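Local structure of trehalose monomycolate transport factor A (Mycolicibacterium smegmatis MC2 155, 6T84) at residues A[30-33]-A[34-38]; A[8-11]-A[12-15]. The protein is required for MmpL3-dependent transport of trehalose monomycolate to the mycobacterial cell wall, and for growth and cell elongation. All coordinates share one frame; numbering follows the deposited sequence. Where two conformers were deposited one is given.

Overall arrangement
Both contacts are local, each within one unbroken run of residues in what is probably the cytoplasmic part of TtfA; the chain is part of the N-terminal domain, which as a whole is necessary and sufficient for function and for interaction with MmpL3. Interaction 2 comes first along the chain, at the start of helix 10-21; interaction 1 follows in the connection between strands 28-29 and 49-50. Their centres lie about 23 Å apart and their nearest atoms about 10 Å, so they do not touch. What they share is the large antiparallel sheet: L32 and W36 of interaction 1 reach F63 and F65 on strand 60-67, while R14 of interaction 2 forms a salt bridge with D66. Two successive N-terminal elements thus meet the same strand.

Interaction 1: A[30-33]-A[34-38]; sequences EDLL and KRWKR
A short 3-10 turn, residues 32-35, in the connection between strands 28-29 and 49-50 lays L32 and W36 against the large antiparallel sheet. Its i to i+3 pattern shows in three successive backbone bonds: K34 N to D31 O (3.2 Å), a weak one from R35 N to L32 O (3.4 Å), and W36 N to L33 O (3.3 Å). At the exposed surface K34 runs extended until its last torsion, where a bend (chi4 66°) brings the ammonium to D31; NZ forms a salt bridge with the anti lone pair of OD1 at 3.1 Å. Against the sheet, L32 and W36 make an oblique apolar contact, and F65 meets the indole with its ring only about 10° from parallel, while W148 packs edge-to-face with W36. R35 has its CG between the backbone N and the carbonyl carbon (chi1 55°), which in the conformer given brings that methylene over the centre of the W36 ring, 3.3 Å above its plane. The leucine-indole approach is closest at L32 CG and W36 CZ3, 4.1 Å apart.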
loop_
_atom_site.group_PDB
_atom_site.type_symbol
_atom_site.label_atom_id
_atom_site.label_comp_id
_atom_site.label_asym_id
_atom_site.label_seq_id
_atom_site.Cartn_x
_atom_site.Cartn_y
_atom_site.Cartn_z
ATOM N N GLU A 30 7.339 -17.207 4.531
ATOM C CA GLU A 30 7.471 -17.054 5.970
ATOM C C GLU A 30 8.215 -15.802 6.394
ATOM O O GLU A 30 8.052 -15.385 7.539
ATOM C CB GLU A 30 8.078 -18.314 6.607
ATOM C CG GLU A 30 7.263 -19.573 6.334
ATOM C CD GLU A 30 7.818 -20.802 7.036
ATOM O OE1 GLU A 30 8.804 -20.669 7.792
ATOM O OE2 GLU A 30 7.262 -21.903 6.830
ATOM N N ASP A 31 9.008 -15.183 5.525
ATOM C CA ASP A 31 9.753 -14.011 5.958
ATOM C C ASP A 31 9.301 -12.715 5.302
ATOM O O ASP A 31 9.763 -11.646 5.691
ATOM C CB ASP A 31 11.255 -14.201 5.765
ATOM C CG ASP A 31 11.855 -15.135 6.804
ATOM O OD1 ASP A 31 11.482 -15.046 8.007
ATOM O OD2 ASP A 31 12.689 -15.972 6.415
ATOM N N LEU A 32 8.379 -12.779 4.359
ATOM C CA LEU A 32 8.066 -11.611 3.543
ATOM C C LEU A 32 7.710 -10.366 4.377
ATOM O O LEU A 32 8.228 -9.266 4.117
ATOM C CB LEU A 32 6.884 -12.001 2.638
ATOM C CG LEU A 32 6.683 -11.066 1.442
ATOM C CD1 LEU A 32 7.867 -11.060 0.561
ATOM C CD2 LEU A 32 5.483 -11.503 0.635
ATOM N N LEU A 33 6.854 -10.523 5.394
ATOM C CA LEU A 33 6.251 -9.372 6.086
ATOM C C LEU A 33 7.264 -8.563 6.868
ATOM O O LEU A 33 6.971 -7.413 7.234
ATOM C CB LEU A 33 5.163 -9.824 7.063
ATOM C CG LEU A 33 3.963 -10.530 6.402
ATOM C CD1 LEU A 33 2.923 -10.877 7.430
ATOM C CD2 LEU A 33 3.356 -9.598 5.373
ATOM N N LYS A 34 8.423 -9.136 7.157
ATOM C CA LYS A 34 9.340 -8.434 8.029
ATOM C C LYS A 34 9.896 -7.180 7.397
ATOM O O LYS A 34 10.455 -6.346 8.108
ATOM C CB LYS A 34 10.498 -9.367 8.418
ATOM C CG LYS A 34 10.070 -10.515 9.327
ATOM C CD LYS A 34 11.271 -11.365 9.755
ATOM C CE LYS A 34 10.883 -12.445 10.763
ATOM N NZ LYS A 34 9.970 -13.472 10.187
ATOM N N ARG A 35 9.719 -6.982 6.087
ATOM C CA ARG A 35 10.390 -5.836 5.502
ATOM C C ARG A 35 9.596 -4.555 5.655
ATOM O O ARG A 35 10.152 -3.484 5.396
ATOM C CB ARG A 35 10.810 -6.046 4.045
ATOM C CG ARG A 35 9.737 -6.452 3.116
ATOM C CD ARG A 35 10.314 -6.616 1.718
ATOM N NE ARG A 35 11.357 -7.637 1.686
ATOM C CZ ARG A 35 12.601 -7.419 1.281
ATOM N NH1 ARG A 35 12.960 -6.213 0.848
ATOM N NH2 ARG A 35 13.482 -8.415 1.305
ATOM N N TRP A 36 8.342 -4.643 6.097
ATOM C CA TRP A 36 7.490 -3.457 6.238
ATOM C C TRP A 36 7.013 -3.298 7.672
ATOM O O TRP A 36 6.741 -4.292 8.362
ATOM C CB TRP A 36 6.268 -3.556 5.311
ATOM C CG TRP A 36 6.695 -3.751 3.907
ATOM C CD1 TRP A 36 7.355 -2.850 3.119
ATOM C CD2 TRP A 36 6.562 -4.938 3.139
ATOM N NE1 TRP A 36 7.616 -3.412 1.883
ATOM C CE2 TRP A 36 7.113 -4.683 1.860
ATOM C CE3 TRP A 36 5.985 -6.188 3.393
ATOM C CZ2 TRP A 36 7.147 -5.648 0.860
ATOM C CZ3 TRP A 36 5.995 -7.143 2.389
ATOM C CH2 TRP A 36 6.578 -6.872 1.142
ATOM N N LYS A 37 6.953 -2.051 8.142
ATOM C CA LYS A 37 6.735 -1.800 9.560
ATOM C C LYS A 37 5.517 -0.940 9.856
ATOM O O LYS A 37 5.113 -0.864 11.024
ATOM C CB LYS A 37 7.958 -1.096 10.184
ATOM C CG LYS A 37 9.301 -1.779 9.896
ATOM C CD LYS A 37 9.490 -2.918 10.837
ATOM C CE LYS A 37 10.923 -3.379 10.865
ATOM N NZ LYS A 37 11.040 -4.528 11.808
ATOM N N ARG A 38 4.955 -0.247 8.861
ATOM C CA ARG A 38 3.912 0.743 9.134
ATOM C C ARG A 38 2.588 0.335 8.482
ATOM O O ARG A 38 2.411 -0.829 8.117
ATOM C CB ARG A 38 4.386 2.131 8.675
ATOM C CG ARG A 38 5.615 2.618 9.400
ATOM C CD ARG A 38 5.756 4.121 9.217
ATOM N NE ARG A 38 6.970 4.666 9.764
ATOM C CZ ARG A 38 7.000 5.512 10.783
ATOM N NH1 ARG A 38 5.881 5.908 11.383
ATOM N NH2 ARG A 38 8.148 5.990 11.185
#

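Interaction 2: A[8-11]-A[12-15]; sequences RGLG and RRRK. With SO4 (sulfate ion), chain B.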
loop_
_atom_site.group_PDB
_atom_site.type_symbol
_atom_site.label_atom_id
_atom_site.label_comp_id
_atom_site.label_asym_id
_atom_site.label_seq_id
_atom_site.Cartn_x
_atom_site.Cartn_y
_atom_site.Cartn_z
ATOM N N ARG A 8 -14.462 -17.648 -1.027
ATOM C CA ARG A 8 -14.341 -18.997 -1.570
ATOM C C ARG A 8 -13.459 -18.990 -2.815
ATOM O O ARG A 8 -13.518 -18.061 -3.627
ATOM C CB ARG A 8 -15.717 -19.534 -1.958
ATOM C CG ARG A 8 -16.709 -19.646 -0.791
ATOM C CD ARG A 8 -16.394 -20.824 0.130
ATOM N NE ARG A 8 -16.339 -22.093 -0.597
ATOM C CZ ARG A 8 -17.395 -22.762 -1.052
ATOM N NH1 ARG A 8 -18.635 -22.274 -0.881
ATOM N NH2 ARG A 8 -17.210 -23.910 -1.700
ATOM N N GLY A 9 -12.665 -20.057 -2.982
ATOM C CA GLY A 9 -11.758 -20.177 -4.120
ATOM C C GLY A 9 -10.663 -19.148 -4.165
ATOM O O GLY A 9 -10.139 -18.873 -5.248
ATOM N N LEU A 10 -10.336 -18.545 -3.021
ATOM C CA LEU A 10 -9.394 -17.440 -2.990
ATOM C C LEU A 10 -8.051 -17.848 -3.562
ATOM O O LEU A 10 -7.481 -17.097 -4.349
ATOM C CB LEU A 10 -9.285 -16.858 -1.562
ATOM C CG LEU A 10 -8.227 -15.794 -1.344
ATOM C CD1 LEU A 10 -8.500 -14.627 -2.275
ATOM C CD2 LEU A 10 -8.254 -15.373 0.137
ATOM N N GLY A 11 -7.533 -19.016 -3.184
ATOM C CA GLY A 11 -6.227 -19.455 -3.675
ATOM C C GLY A 11 -6.225 -19.702 -5.176
ATOM O O GLY A 11 -5.316 -19.270 -5.891
ATOM N N ARG A 12 -7.236 -20.405 -5.671
ATOM C CA ARG A 12 -7.327 -20.663 -7.095
ATOM C C ARG A 12 -7.420 -19.358 -7.870
ATOM O O ARG A 12 -6.767 -19.198 -8.910
ATOM C CB ARG A 12 -8.570 -21.513 -7.373
ATOM C CG ARG A 12 -8.869 -21.756 -8.836
ATOM C CD ARG A 12 -10.108 -22.630 -8.994
ATOM N NE ARG A 12 -9.896 -23.984 -8.484
ATOM C CZ ARG A 12 -10.263 -24.405 -7.276
ATOM N NH1 ARG A 12 -10.866 -23.582 -6.431
ATOM N NH2 ARG A 12 -10.022 -25.655 -6.911
ATOM N N ARG A 13 -8.245 -18.429 -7.383
ATOM C CA ARG A 13 -8.428 -17.159 -8.090
ATOM C C ARG A 13 -7.150 -16.325 -8.053
ATOM O O ARG A 13 -6.805 -15.699 -9.055
ATOM C CB ARG A 13 -9.616 -16.395 -7.489
ATOM C CG ARG A 13 -10.950 -17.044 -7.821
ATOM C CD ARG A 13 -12.221 -16.325 -7.239
ATOM N NE ARG A 13 -12.360 -16.307 -5.769
ATOM C CZ ARG A 13 -12.136 -15.219 -5.001
ATOM N NH1 ARG A 13 -11.720 -14.040 -5.538
ATOM N NH2 ARG A 13 -12.333 -15.310 -3.684
ATOM N N ARG A 14 -6.424 -16.331 -6.928
ATOM C CA ARG A 14 -5.182 -15.578 -6.854
ATOM C C ARG A 14 -4.120 -16.192 -7.774
ATOM O O ARG A 14 -3.357 -15.460 -8.433
ATOM C CB ARG A 14 -4.722 -15.498 -5.389
ATOM C CG ARG A 14 -3.442 -14.633 -5.174
ATOM C CD ARG A 14 -3.758 -13.128 -5.313
ATOM N NE ARG A 14 -4.816 -12.661 -4.394
ATOM C CZ ARG A 14 -4.664 -12.325 -3.100
ATOM N NH1 ARG A 14 -3.496 -12.506 -2.462
ATOM N NH2 ARG A 14 -5.717 -11.891 -2.400
ATOM N N LYS A 15 -4.049 -17.523 -7.851
ATOM C CA LYS A 15 -3.137 -18.184 -8.795
ATOM C C LYS A 15 -3.487 -17.864 -10.254
ATOM O O LYS A 15 -2.584 -17.626 -11.074
ATOM C CB LYS A 15 -3.154 -19.714 -8.530
ATOM C CG LYS A 15 -1.878 -20.425 -8.950
ATOM C CD LYS A 15 -1.951 -21.923 -8.626
ATOM C CE LYS A 15 -2.136 -22.206 -7.137
ATOM N NZ LYS A 15 -1.889 -23.649 -6.794
HETATM S S SO4 B . -8.917 -22.810 -3.215
HETATM O O1 SO4 B . -9.259 -21.664 -4.038
HETATM O O2 SO4 B . -7.498 -22.887 -2.825
HETATM O O3 SO4 B . -9.769 -22.872 -2.018
HETATM O O4 SO4 B . -9.359 -23.948 -4.015
#
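The backbone enters helix 10-21 through G9, whose positive phi suits glycine, and then settles into i to i+4 bonding: R13 N to G9 O, R14 N to L10 O and K15 N to G11 O, each 2.9 Å. R13 folds back over this first turn. With CG beside the backbone N (chi1 -71°) and a bend at chi3, its guanidinium comes side-on to R8 O, which accepts from both NE and NH2 of R13 at 3.0 Å; the oxygen lies only 7° out of the guanidinium plane. This two-point grip fixes the group's rotation, and one face rests over L10 CA. L10 and R14 run alongside each other, L10 CD1 coming within 3.9 Å of R14 NH2, but R14 NH2 forms its salt bridge with D66, and W162 adds a cation-pi contact. On the N-terminal end sits a sulfate, probably from the crystallisation liquor: R12 N donates to its O1 (2.9 Å, N-H...O 172°), while in the conformer given R12 NH1 lies 2.9 Å from sulfate O4. An anion held by a main-chain N-H in the first turn is characteristic of a helix N-terminus, with G9 as the N-cap.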